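Local coordinates for glycosyl hydrolase (Streptomyces cattleya, PDB 7LR8), which probably hydrolyses the beta-1,4 bond between mannose and N-acetylglucosamine in the core of N-glycans, as a family GH5 glycosidase, at residues P208-A212 / D368-R373; P211-I217 / W256-R262; P396-L400 / R413-V418; A200-L204 / Y248-A253. The protein carries 1 engineered substitution. One frame throughout, in Å; residues are numbered along the deposited sequence.

Contact 1: P208-A212 / D368-R373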
loop_
_atom_site.group_PDB
_atom_site.type_symbol
_atom_site.label_atom_id
_atom_site.label_comp_id
_atom_site.label_asym_id
_atom_site.label_seq_id
_atom_site.Cartn_x
_atom_site.Cartn_y
_atom_site.Cartn_z
ATOM N N PRO B 208 -22.883 -8.187 0.076
ATOM C CA PRO B 208 -23.578 -6.886 0.028
ATOM C C PRO B 208 -23.852 -6.394 -1.376
ATOM O O PRO B 208 -24.786 -5.605 -1.574
ATOM C CB PRO B 208 -22.612 -5.938 0.759
ATOM C CG PRO B 208 -21.691 -6.816 1.519
ATOM C CD PRO B 208 -21.570 -8.088 0.731
ATOM N N PHE B 209 -23.039 -6.793 -2.347
ATOM C CA PHE B 209 -23.251 -6.402 -3.730
ATOM C C PHE B 209 -24.144 -7.450 -4.367
ATOM O O PHE B 209 -23.853 -8.648 -4.281
ATOM C CB PHE B 209 -21.916 -6.266 -4.466
ATOM C CG PHE B 209 -21.167 -4.993 -4.130
ATOM C CD1 PHE B 209 -20.421 -4.891 -2.961
ATOM C CD2 PHE B 209 -21.194 -3.909 -4.999
ATOM C CE1 PHE B 209 -19.724 -3.711 -2.655
ATOM C CE2 PHE B 209 -20.507 -2.730 -4.706
ATOM C CZ PHE B 209 -19.771 -2.628 -3.527
ATOM N N THR B 210 -25.257 -7.010 -4.947
ATOM C CA THR B 210 -26.327 -7.921 -5.326
ATOM C C THR B 210 -26.437 -8.071 -6.839
ATOM O O THR B 210 -25.876 -7.276 -7.603
ATOM C CB THR B 210 -27.672 -7.426 -4.777
ATOM O OG1 THR B 210 -28.037 -6.203 -5.438
ATOM C CG2 THR B 210 -27.591 -7.190 -3.263
ATOM N N PRO B 211 -27.155 -9.097 -7.311
ATOM C CA PRO B 211 -27.451 -9.155 -8.752
ATOM C C PRO B 211 -28.191 -7.926 -9.244
ATOM O O PRO B 211 -27.947 -7.452 -10.358
ATOM C CB PRO B 211 -28.308 -10.419 -8.883
ATOM C CG PRO B 211 -27.951 -11.260 -7.681
ATOM C CD PRO B 211 -27.672 -10.273 -6.585
ATOM N N ALA B 212 -29.096 -7.390 -8.431
ATOM C CA ALA B 212 -29.815 -6.185 -8.828
ATOM C C ALA B 212 -28.862 -5.009 -9.041
ATOM O O ALA B 212 -29.034 -4.233 -9.991
ATOM C CB ALA B 212 -30.873 -5.844 -7.781
ATOM N N ASP B 368 -34.938 -7.505 -2.758
ATOM C CA ASP B 368 -33.979 -7.183 -3.805
ATOM C C ASP B 368 -32.544 -7.507 -3.412
ATOM O O ASP B 368 -31.618 -7.183 -4.164
ATOM C CB ASP B 368 -34.094 -5.708 -4.191
ATOM C CG ASP B 368 -35.314 -5.428 -5.044
ATOM O OD1 ASP B 368 -35.551 -6.184 -6.011
ATOM O OD2 ASP B 368 -36.041 -4.456 -4.738
ATOM N N GLN B 369 -32.336 -8.142 -2.260
ATOM C CA GLN B 369 -31.003 -8.439 -1.759
ATOM C C GLN B 369 -30.585 -9.891 -1.979
ATOM O O GLN B 369 -29.524 -10.293 -1.493
ATOM C CB GLN B 369 -30.915 -8.078 -0.280
ATOM C CG GLN B 369 -31.200 -6.604 -0.025
ATOM C CD GLN B 369 -31.215 -6.246 1.443
ATOM O OE1 GLN B 369 -30.851 -7.054 2.295
ATOM N NE2 GLN B 369 -31.634 -5.020 1.749
ATOM N N ALA B 370 -31.397 -10.676 -2.687
ATOM C CA ALA B 370 -31.051 -12.031 -3.103
ATOM C C ALA B 370 -30.461 -12.892 -1.979
ATOM O O ALA B 370 -29.331 -13.376 -2.091
ATOM C CB ALA B 370 -30.103 -11.987 -4.293
ATOM N N PRO B 371 -31.207 -13.111 -0.891
ATOM C CA PRO B 371 -30.656 -13.876 0.243
ATOM C C PRO B 371 -30.441 -15.364 -0.033
ATOM O O PRO B 371 -29.805 -16.036 0.790
ATOM C CB PRO B 371 -31.711 -13.678 1.335
ATOM C CG PRO B 371 -32.979 -13.485 0.565
ATOM C CD PRO B 371 -32.593 -12.680 -0.639
ATOM N N ALA B 372 -30.949 -15.906 -1.141
ATOM C CA ALA B 372 -30.765 -17.323 -1.438
ATOM C C ALA B 372 -30.141 -17.520 -2.812
ATOM O O ALA B 372 -30.430 -18.503 -3.501
ATOM C CB ALA B 372 -32.088 -18.082 -1.331
ATOM N N ARG B 373 -29.268 -16.601 -3.222
ATOM C CA ARG B 373 -28.694 -16.658 -4.558
ATOM C C ARG B 373 -27.746 -17.829 -4.744
ATOM O O ARG B 373 -27.389 -18.133 -5.890
ATOM C CB ARG B 373 -27.968 -15.351 -4.873
ATOM C CG ARG B 373 -26.676 -15.136 -4.098
ATOM C CD ARG B 373 -26.147 -13.721 -4.330
ATOM N NE ARG B 373 -26.714 -12.761 -3.390
ATOM C CZ ARG B 373 -26.132 -11.620 -3.059
ATOM N NH1 ARG B 373 -24.968 -11.294 -3.597
ATOM N NH2 ARG B 373 -26.712 -10.815 -2.176
HETATM O O HOH W 1 -30.089 -4.998 -4.221
HETATM O O HOH W 2 -30.667 -8.669 -6.079
#

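Contact 2: P211-I217 / W256-R262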
loop_
_atom_site.group_PDB
_atom_site.type_symbol
_atom_site.label_atom_id
_atom_site.label_comp_id
_atom_site.label_asym_id
_atom_site.label_seq_id
_atom_site.Cartn_x
_atom_site.Cartn_y
_atom_site.Cartn_z
ATOM N N PRO B 211 -27.155 -9.097 -7.311
ATOM C CA PRO B 211 -27.451 -9.155 -8.752
ATOM C C PRO B 211 -28.191 -7.926 -9.244
ATOM O O PRO B 211 -27.947 -7.452 -10.358
ATOM C CB PRO B 211 -28.308 -10.419 -8.883
ATOM C CG PRO B 211 -27.951 -11.260 -7.681
ATOM C CD PRO B 211 -27.672 -10.273 -6.585
ATOM N N ALA B 212 -29.096 -7.390 -8.431
ATOM C CA ALA B 212 -29.815 -6.185 -8.828
ATOM C C ALA B 212 -28.862 -5.009 -9.041
ATOM O O ALA B 212 -29.034 -4.233 -9.991
ATOM C CB ALA B 212 -30.873 -5.844 -7.781
ATOM N N HIS B 213 -27.852 -4.855 -8.170
ATOM C CA HIS B 213 -26.880 -3.776 -8.363
ATOM C C HIS B 213 -26.181 -3.907 -9.711
ATOM O O HIS B 213 -25.996 -2.912 -10.423
ATOM C CB HIS B 213 -25.818 -3.772 -7.260
ATOM C CG HIS B 213 -26.330 -3.497 -5.878
ATOM N ND1 HIS B 213 -25.723 -4.027 -4.759
ATOM C CD2 HIS B 213 -27.337 -2.714 -5.423
ATOM C CE1 HIS B 213 -26.354 -3.610 -3.677
ATOM N NE2 HIS B 213 -27.336 -2.809 -4.050
ATOM N N SER B 214 -25.758 -5.126 -10.063
ATOM C CA SER B 214 -25.001 -5.323 -11.296
ATOM C C SER B 214 -25.859 -5.072 -12.533
ATOM O O SER B 214 -25.376 -4.531 -13.535
ATOM C CB SER B 214 -24.423 -6.739 -11.331
ATOM O OG SER B 214 -23.315 -6.850 -10.447
ATOM N N ALA B 215 -27.132 -5.454 -12.482
ATOM C CA ALA B 215 -28.014 -5.379 -13.638
ATOM C C ALA B 215 -28.849 -4.104 -13.685
ATOM O O ALA B 215 -29.494 -3.842 -14.707
ATOM C CB ALA B 215 -28.946 -6.603 -13.666
ATOM N N ARG B 216 -28.853 -3.299 -12.624
ATOM C CA ARG B 216 -29.694 -2.109 -12.598
ATOM C C ARG B 216 -28.952 -0.815 -12.290
ATOM O O ARG B 216 -29.576 0.254 -12.315
ATOM C CB ARG B 216 -30.838 -2.293 -11.587
ATOM C CG ARG B 216 -31.717 -3.484 -11.911
ATOM C CD ARG B 216 -32.739 -3.777 -10.822
ATOM N NE ARG B 216 -33.312 -5.110 -11.003
ATOM C CZ ARG B 216 -34.114 -5.715 -10.131
ATOM N NH1 ARG B 216 -34.454 -5.111 -8.997
ATOM N NH2 ARG B 216 -34.577 -6.932 -10.396
ATOM N N ILE B 217 -27.655 -0.871 -11.991
ATOM C CA ILE B 217 -26.824 0.311 -11.791
ATOM C C ILE B 217 -25.704 0.277 -12.823
ATOM O O ILE B 217 -25.105 -0.779 -13.054
ATOM C CB ILE B 217 -26.254 0.360 -10.357
ATOM C CG1 ILE B 217 -27.377 0.269 -9.320
ATOM C CG2 ILE B 217 -25.470 1.628 -10.129
ATOM C CD1 ILE B 217 -26.877 0.292 -7.886
ATOM N N TRP B 256 -32.241 -9.991 -13.887
ATOM C CA TRP B 256 -32.428 -8.836 -13.016
ATOM C C TRP B 256 -32.496 -7.512 -13.765
ATOM O O TRP B 256 -32.696 -6.470 -13.132
ATOM C CB TRP B 256 -31.302 -8.766 -11.971
ATOM C CG TRP B 256 -31.445 -9.766 -10.861
ATOM C CD1 TRP B 256 -32.082 -9.587 -9.667
ATOM C CD2 TRP B 256 -30.938 -11.108 -10.849
ATOM N NE1 TRP B 256 -32.007 -10.733 -8.912
ATOM C CE2 TRP B 256 -31.316 -11.686 -9.621
ATOM C CE3 TRP B 256 -30.211 -11.881 -11.765
ATOM C CZ2 TRP B 256 -30.977 -12.994 -9.273
ATOM C CZ3 TRP B 256 -29.877 -13.183 -11.421
ATOM C CH2 TRP B 256 -30.258 -13.725 -10.185
ATOM N N ALA B 257 -32.339 -7.518 -15.087
ATOM C CA ALA B 257 -32.377 -6.270 -15.840
ATOM C C ALA B 257 -33.796 -5.725 -15.922
ATOM O O ALA B 257 -34.763 -6.475 -16.092
ATOM C CB ALA B 257 -31.823 -6.478 -17.254
ATOM N N ARG B 258 -33.920 -4.397 -15.816
ATOM C CA ARG B 258 -35.196 -3.751 -16.085
ATOM C C ARG B 258 -35.419 -3.556 -17.579
ATOM O O ARG B 258 -36.557 -3.652 -18.046
ATOM C CB ARG B 258 -35.278 -2.406 -15.348
ATOM N N GLU B 259 -34.341 -3.312 -18.358
ATOM C CA GLU B 259 -34.499 -3.185 -19.805
ATOM C C GLU B 259 -34.363 -4.552 -20.467
ATOM O O GLU B 259 -33.419 -5.289 -20.158
ATOM C CB GLU B 259 -33.466 -2.232 -20.394
ATOM N N PRO B 260 -35.268 -4.910 -21.382
ATOM C CA PRO B 260 -35.237 -6.265 -21.958
ATOM C C PRO B 260 -34.062 -6.525 -22.886
ATOM O O PRO B 260 -33.801 -7.692 -23.204
ATOM C CB PRO B 260 -36.571 -6.359 -22.713
ATOM C CG PRO B 260 -36.959 -4.932 -22.986
ATOM C CD PRO B 260 -36.436 -4.132 -21.827
ATOM N N ARG B 261 -33.356 -5.492 -23.352
ATOM C CA ARG B 261 -32.202 -5.682 -24.222
ATOM C C ARG B 261 -30.933 -5.065 -23.640
ATOM O O ARG B 261 -30.007 -4.735 -24.387
ATOM C CB ARG B 261 -32.488 -5.123 -25.617
ATOM C CG ARG B 261 -33.395 -6.019 -26.454
ATOM N N ARG B 262 -30.865 -4.919 -22.323
ATOM C CA ARG B 262 -29.661 -4.385 -21.691
ATOM C C ARG B 262 -28.470 -5.274 -22.037
ATOM O O ARG B 262 -28.535 -6.491 -21.834
ATOM C CB ARG B 262 -29.827 -4.313 -20.173
ATOM C CG ARG B 262 -28.547 -3.919 -19.412
ATOM C CD ARG B 262 -28.821 -3.918 -17.911
ATOM N NE ARG B 262 -27.667 -3.667 -17.047
ATOM C CZ ARG B 262 -27.362 -2.481 -16.510
ATOM N NH1 ARG B 262 -28.095 -1.404 -16.799
ATOM N NH2 ARG B 262 -26.312 -2.371 -15.695
HETATM O O HOH W 3 -31.641 -2.582 -15.755
#

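Contact 3: P396-L400 / R413-V418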
loop_
_atom_site.group_PDB
_atom_site.type_symbol
_atom_site.label_atom_id
_atom_site.label_comp_id
_atom_site.label_asym_id
_atom_site.label_seq_id
_atom_site.Cartn_x
_atom_site.Cartn_y
_atom_site.Cartn_z
ATOM N N PRO B 396 -31.173 -22.082 -22.996
ATOM C CA PRO B 396 -31.996 -21.363 -22.014
ATOM C C PRO B 396 -31.508 -19.944 -21.762
ATOM O O PRO B 396 -30.308 -19.657 -21.798
ATOM C CB PRO B 396 -31.857 -22.217 -20.749
ATOM C CG PRO B 396 -30.483 -22.838 -20.878
ATOM C CD PRO B 396 -30.346 -23.129 -22.373
ATOM N N THR B 397 -32.469 -19.049 -21.501
ATOM C CA THR B 397 -32.205 -17.825 -20.758
ATOM C C THR B 397 -32.738 -18.024 -19.342
ATOM O O THR B 397 -33.092 -19.141 -18.947
ATOM C CB THR B 397 -32.820 -16.592 -21.440
ATOM O OG1 THR B 397 -32.380 -15.404 -20.761
ATOM C CG2 THR B 397 -34.345 -16.641 -21.429
ATOM N N THR B 398 -32.795 -16.942 -18.558
ATOM C CA THR B 398 -33.325 -17.004 -17.200
ATOM C C THR B 398 -34.387 -15.928 -17.004
ATOM O O THR B 398 -34.435 -14.925 -17.727
ATOM C CB THR B 398 -32.222 -16.857 -16.128
ATOM O OG1 THR B 398 -31.630 -15.545 -16.175
ATOM C CG2 THR B 398 -31.137 -17.905 -16.328
ATOM N N VAL B 399 -35.255 -16.161 -16.021
ATOM C CA VAL B 399 -36.300 -15.208 -15.657
ATOM C C VAL B 399 -36.505 -15.291 -14.149
ATOM O O VAL B 399 -36.471 -16.379 -13.568
ATOM C CB VAL B 399 -37.610 -15.478 -16.434
ATOM C CG1 VAL B 399 -38.203 -16.834 -16.069
ATOM C CG2 VAL B 399 -38.630 -14.358 -16.183
ATOM N N LEU B 400 -36.691 -14.133 -13.510
ATOM C CA LEU B 400 -36.923 -14.106 -12.072
ATOM C C LEU B 400 -38.288 -14.688 -11.723
ATOM O O LEU B 400 -39.260 -14.553 -12.475
ATOM C CB LEU B 400 -36.831 -12.677 -11.538
ATOM C CG LEU B 400 -35.442 -12.075 -11.360
ATOM C CD1 LEU B 400 -35.585 -10.693 -10.728
ATOM C CD2 LEU B 400 -34.571 -12.982 -10.495
ATOM N N ARG B 413 -39.233 -9.915 -23.953
ATOM C CA ARG B 413 -38.028 -10.692 -24.191
ATOM C C ARG B 413 -38.251 -11.845 -25.159
ATOM O O ARG B 413 -37.323 -12.624 -25.398
ATOM C CB ARG B 413 -37.475 -11.221 -22.860
ATOM C CG ARG B 413 -37.095 -10.101 -21.903
ATOM C CD ARG B 413 -36.707 -10.619 -20.522
ATOM N NE ARG B 413 -35.545 -11.500 -20.590
ATOM C CZ ARG B 413 -35.172 -12.325 -19.616
ATOM N NH1 ARG B 413 -35.875 -12.392 -18.489
ATOM N NH2 ARG B 413 -34.090 -13.084 -19.773
ATOM N N GLY B 414 -39.445 -11.967 -25.733
ATOM C CA GLY B 414 -39.717 -13.081 -26.633
ATOM C C GLY B 414 -39.663 -14.444 -25.977
ATOM O O GLY B 414 -39.314 -15.430 -26.634
ATOM N N ILE B 415 -40.012 -14.534 -24.699
ATOM C CA ILE B 415 -39.978 -15.795 -23.969
ATOM C C ILE B 415 -41.353 -16.438 -24.051
ATOM O O ILE B 415 -42.355 -15.834 -23.649
ATOM C CB ILE B 415 -39.553 -15.574 -22.511
ATOM C CG1 ILE B 415 -38.095 -15.129 -22.458
ATOM C CG2 ILE B 415 -39.773 -16.833 -21.678
ATOM C CD1 ILE B 415 -37.688 -14.575 -21.087
ATOM N N THR B 416 -41.409 -17.662 -24.586
ATOM C CA THR B 416 -42.663 -18.382 -24.713
ATOM C C THR B 416 -42.753 -19.599 -23.803
ATOM O O THR B 416 -43.830 -20.199 -23.707
ATOM C CB THR B 416 -42.881 -18.837 -26.168
ATOM O OG1 THR B 416 -41.708 -19.521 -26.634
ATOM C CG2 THR B 416 -43.174 -17.640 -27.075
ATOM N N GLU B 417 -41.663 -19.989 -23.153
ATOM C CA GLU B 417 -41.648 -21.207 -22.355
ATOM C C GLU B 417 -40.902 -20.929 -21.066
ATOM O O GLU B 417 -39.789 -20.397 -21.085
ATOM C CB GLU B 417 -40.986 -22.370 -23.101
ATOM N N VAL B 418 -41.514 -21.299 -19.950
ATOM C CA VAL B 418 -40.975 -21.007 -18.634
ATOM C C VAL B 418 -40.959 -22.307 -17.847
ATOM O O VAL B 418 -41.992 -22.979 -17.739
ATOM C CB VAL B 418 -41.799 -19.930 -17.916
ATOM C CG1 VAL B 418 -41.353 -19.811 -16.487
ATOM C CG2 VAL B 418 -41.642 -18.583 -18.632
#

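Contact 4: A200-L204 / Y248-A253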
loop_
_atom_site.group_PDB
_atom_site.type_symbol
_atom_site.label_atom_id
_atom_site.label_comp_id
_atom_site.label_asym_id
_atom_site.label_seq_id
_atom_site.Cartn_x
_atom_site.Cartn_y
_atom_site.Cartn_z
ATOM N N ALA B 200 -19.211 -13.419 -6.511
ATOM C CA ALA B 200 -19.933 -13.373 -5.240
ATOM C C ALA B 200 -21.238 -12.596 -5.366
ATOM O O ALA B 200 -22.210 -12.885 -4.656
ATOM C CB ALA B 200 -19.066 -12.731 -4.157
ATOM N N ALA B 201 -21.288 -11.616 -6.271
ATOM C CA ALA B 201 -22.523 -10.857 -6.456
ATOM C C ALA B 201 -23.672 -11.745 -6.926
ATOM O O ALA B 201 -24.836 -11.429 -6.670
ATOM C CB ALA B 201 -22.303 -9.714 -7.448
ATOM N N TRP B 202 -23.373 -12.849 -7.615
ATOM C CA TRP B 202 -24.403 -13.781 -8.063
ATOM C C TRP B 202 -24.498 -15.039 -7.213
ATOM O O TRP B 202 -25.547 -15.686 -7.218
ATOM C CB TRP B 202 -24.156 -14.203 -9.523
ATOM C CG TRP B 202 -23.762 -13.050 -10.392
ATOM C CD1 TRP B 202 -22.495 -12.636 -10.683
ATOM C CD2 TRP B 202 -24.643 -12.144 -11.055
ATOM N NE1 TRP B 202 -22.533 -11.533 -11.496
ATOM C CE2 TRP B 202 -23.842 -11.210 -11.741
ATOM C CE3 TRP B 202 -26.029 -12.033 -11.139
ATOM C CZ2 TRP B 202 -24.383 -10.179 -12.498
ATOM C CZ3 TRP B 202 -26.565 -11.011 -11.893
ATOM C CH2 TRP B 202 -25.745 -10.096 -12.563
ATOM N N TYR B 203 -23.445 -15.395 -6.479
ATOM C CA TYR B 203 -23.316 -16.731 -5.920
ATOM C C TYR B 203 -23.320 -16.803 -4.394
ATOM O O TYR B 203 -23.604 -17.879 -3.856
ATOM C CB TYR B 203 -22.014 -17.381 -6.416
ATOM C CG TYR B 203 -21.986 -17.806 -7.868
ATOM C CD1 TYR B 203 -23.116 -17.723 -8.686
ATOM C CD2 TYR B 203 -20.818 -18.306 -8.420
ATOM C CE1 TYR B 203 -23.064 -18.138 -10.026
ATOM C CE2 TYR B 203 -20.760 -18.720 -9.740
ATOM C CZ TYR B 203 -21.875 -18.638 -10.537
ATOM O OH TYR B 203 -21.787 -19.070 -11.850
ATOM N N LEU B 204 -23.016 -15.710 -3.693
ATOM C CA LEU B 204 -22.766 -15.722 -2.248
ATOM C C LEU B 204 -23.957 -15.127 -1.507
ATOM O O LEU B 204 -24.222 -13.925 -1.618
ATOM C CB LEU B 204 -21.504 -14.933 -1.911
ATOM C CG LEU B 204 -20.183 -15.619 -1.582
ATOM C CD1 LEU B 204 -19.328 -14.681 -0.748
ATOM C CD2 LEU B 204 -20.414 -16.930 -0.851
ATOM N N TYR B 248 -23.521 -19.005 -19.156
ATOM C CA TYR B 248 -24.443 -19.035 -18.023
ATOM C C TYR B 248 -24.505 -17.689 -17.310
ATOM O O TYR B 248 -25.591 -17.194 -16.988
ATOM C CB TYR B 248 -24.010 -20.105 -17.039
ATOM C CG TYR B 248 -24.753 -20.081 -15.723
ATOM C CD1 TYR B 248 -26.136 -20.189 -15.684
ATOM C CD2 TYR B 248 -24.068 -20.012 -14.523
ATOM C CE1 TYR B 248 -26.822 -20.195 -14.477
ATOM C CE2 TYR B 248 -24.741 -20.028 -13.313
ATOM C CZ TYR B 248 -26.113 -20.120 -13.297
ATOM O OH TYR B 248 -26.782 -20.140 -12.091
ATOM N N LEU B 249 -23.348 -17.112 -16.987
ATOM C CA LEU B 249 -23.370 -15.837 -16.276
ATOM C C LEU B 249 -24.051 -14.767 -17.118
ATOM O O LEU B 249 -24.781 -13.917 -16.589
ATOM C CB LEU B 249 -21.953 -15.406 -15.897
ATOM C CG LEU B 249 -21.293 -16.071 -14.691
ATOM C CD1 LEU B 249 -19.953 -15.398 -14.435
ATOM C CD2 LEU B 249 -22.190 -16.001 -13.456
ATOM N N VAL B 250 -23.833 -14.805 -18.436
ATOM C CA VAL B 250 -24.470 -13.844 -19.335
ATOM C C VAL B 250 -25.985 -13.953 -19.234
ATOM O O VAL B 250 -26.684 -12.953 -19.035
ATOM C CB VAL B 250 -23.981 -14.061 -20.781
ATOM C CG1 VAL B 250 -24.888 -13.340 -21.797
ATOM C CG2 VAL B 250 -22.529 -13.616 -20.931
ATOM N N GLU B 251 -26.515 -15.173 -19.366
ATOM C CA GLU B 251 -27.965 -15.337 -19.365
ATOM C C GLU B 251 -28.546 -15.174 -17.964
ATOM O O GLU B 251 -29.689 -14.729 -17.821
ATOM C CB GLU B 251 -28.346 -16.695 -19.959
ATOM C CG GLU B 251 -28.024 -16.803 -21.438
ATOM C CD GLU B 251 -28.678 -15.703 -22.243
ATOM O OE1 GLU B 251 -29.898 -15.491 -22.065
ATOM O OE2 GLU B 251 -27.974 -15.055 -23.055
ATOM N N LEU B 252 -27.780 -15.533 -16.930
ATOM C CA LEU B 252 -28.250 -15.338 -15.564
ATOM C C LEU B 252 -28.407 -13.859 -15.252
ATOM O O LEU B 252 -29.410 -13.443 -14.657
ATOM C CB LEU B 252 -27.272 -15.982 -14.578
ATOM C CG LEU B 252 -27.572 -15.830 -13.084
ATOM C CD1 LEU B 252 -28.881 -16.519 -12.748
ATOM C CD2 LEU B 252 -26.438 -16.403 -12.247
ATOM N N ALA B 253 -27.422 -13.053 -15.654
ATOM C CA ALA B 253 -27.426 -11.631 -15.325
ATOM C C ALA B 253 -28.642 -10.926 -15.915
ATOM O O ALA B 253 -29.124 -9.934 -15.353
ATOM C CB ALA B 253 -26.131 -10.984 -15.820
#

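Contact 1: P208-A212 / D368-R373
The guanidinium of R373 joins the two segments: NH1 donates to F209 O at 3.0 Å, with the acceptor tilted from the guanidinium plane. P211 closes one face of the group, its CD standing 4.0 Å above the plane and over its centre, and P211 CD also meets A370 CB at 3.8 Å. T210 CG2 approaches NH2 obliquely at 3.9 Å. A bend at chi3 (87°) turns the arginine back over its own loop, where A370 O lies in the guanidinium plane, on an almost straight bond from NE (3.0 Å, 178°), and NH2 reaches Q369 O at 2.9 Å. These bonds fix the rotation of the group, and H207 O is a further acceptor for NH2. The contact thus ties the run between the fifth and sixth strands of the (beta/alpha)8 barrel to the C-terminal domain, here a loop after strand 358-362. Replacing R373 by an alanine removes these donors, which would probably leave F209 O and the carbonyls of Q369 and A370 without this partner. Farther out, two waters donate to D368 O; one also bonds T210 OG1, the other accepts from A212 N. T210 is itself the N-cap of helix 211-216, with OG1 bonded to H213 N.

Contact 2: P211-I217 / W256-R262
A215 and A257 bring their CA atoms within 5.0 Å, so the last turn of helix 211-216 lies directly against the backbone of the loop W256-R262, and A215 CB meets W256 CB at 3.6 Å. The indole of W256 faces P211: P211 CB stands over the five-membered ring of W256, 3.4 Å from its centroid and 18° off the normal, a CH-pi contact, while P211 CG reaches on toward W256 CZ2. R216 takes the carbonyl of the same tryptophan. Its chain is extended from CG to NE, and NE meets W256 O at 2.6 Å along an almost straight line (176°) that lies in both the carbonyl and the guanidinium planes; NH2 adds a weak bond. A212 CB covers one face of this guanidinium, and D368 offers NH1 a long, weak ion pair. From the other end of the loop R262, also extended, reaches the carbonyls at the C-terminal end of the helix. NH2 bonds S214 O at 3.2 Å and, weakly, I217 O, whereas A215 O lies 2.9 Å above the guanidinium plane without a hydrogen bond. That oxygen instead accepts from a water that also takes the N-H of R258. The arginine's charge is probably favoured by the helix end, and its other bonds go to T221 OG1 from NE and G218 O from NH1. Helix 211-216 is thereby set between helix 170-187, which I217 and H213 touch, and the loop linking helix 240-253 to strand 264-269, with L400 of strand 397-400 packed on W256 and R216.

Contact 3: P396-L400 / R413-V418
R413 bends at chi3 (61°), which swings its guanidinium round to the backbone of T398, and T397 holds OG1 anti to its backbone N (chi1 -173°), placing the hydroxyl beside the same group. NH2 donates to T398 O at 2.8 Å, nearly along the C=O axis (165°), and NH1 shares the oxygen through a weaker bond of 3.0 Å. T397 OG1 also stands 3.0 Å from NH2, but the hydrogen points too far aside for a bond; its hydroxyl is hydrogen-bonded to E251 OE1. NH1 is held in addition by H409 NE2, and I415 CD1 sits 3.6 Å above the guanidinium plane, over its centre. The segments run into the outer strands of a three-stranded parallel sheet in the C-terminal domain, 397-400 and 417-419, with 358-362 between them; R413 to T416 lead from the end of helix 407-413 into strand 417-419. That helix makes the beta-alpha-beta crossover and ends at G414 in a Schellman motif. T397 and V399 bond to the central strand through their backbones, while the carbonyl of T398 between them goes to the arginine. I415 CD1 also touches T397 CG2 at 3.9 Å; over the central strand V399 CG1 and V418 CG1 come only to 4.4 Å, beside L410 of the helix.

Contact 4: A200-L204 / Y248-A253
W202 drives the six-membered end of its indole against A253, and this is the tight part of the contact: CH2 lies 3.4 Å from A253 CB and CZ3 3.6 Å from A253 CA. A second close point is made by Y203, whose OH reaches the edge of the Y248 ring at CE2 (3.4 Å) and also L249 CD2 (3.5 Å). Between the two the fit is looser. L252, with CG anti to its backbone N (chi1 178°), brings CD2 only to 4.2 Å from W202 CB, and L249 CD2 stays 4.4 Å from W202 CD1. All six touching residues are nevertheless buried, and no hydrogen bond crosses, so the join is wholly one of van der Waals contact. With an alanine in its place, loss of the W202 indole would probably open a gap beside A253 and leave L249 CD2 without the ring it approaches. Helix 200-203, which follows the fifth barrel strand, is thus laid against helix 240-253, which follows the sixth; W202 rests on T221 and V223 of strand 221-225, while helix 381-391 of the C-terminal domain packs against both tyrosines.

Contacts 1, 2 and 4 form a cluster with centres 10 to 12 Å apart, built on helices 200-203 and 211-216, which follow each other between the fifth and sixth barrel strands. Contacts 1 and 2 share P211 and A212; contacts 2 and 4 meet where P211 CB touches W202 CZ3 (3.5 Å). Along the chain, contact 4 crosses contacts 1 and 2, and contact 3 opens only after contacts 2 and 4 have closed. Contact 3 lies in the C-terminal sheet, about 16 Å from contact 4 between centres, yet T398 OG1 reaches E251 O. Through contact 1 and these links, the small domain is fastened to the glycan-binding barrel along its sixth-strand flank.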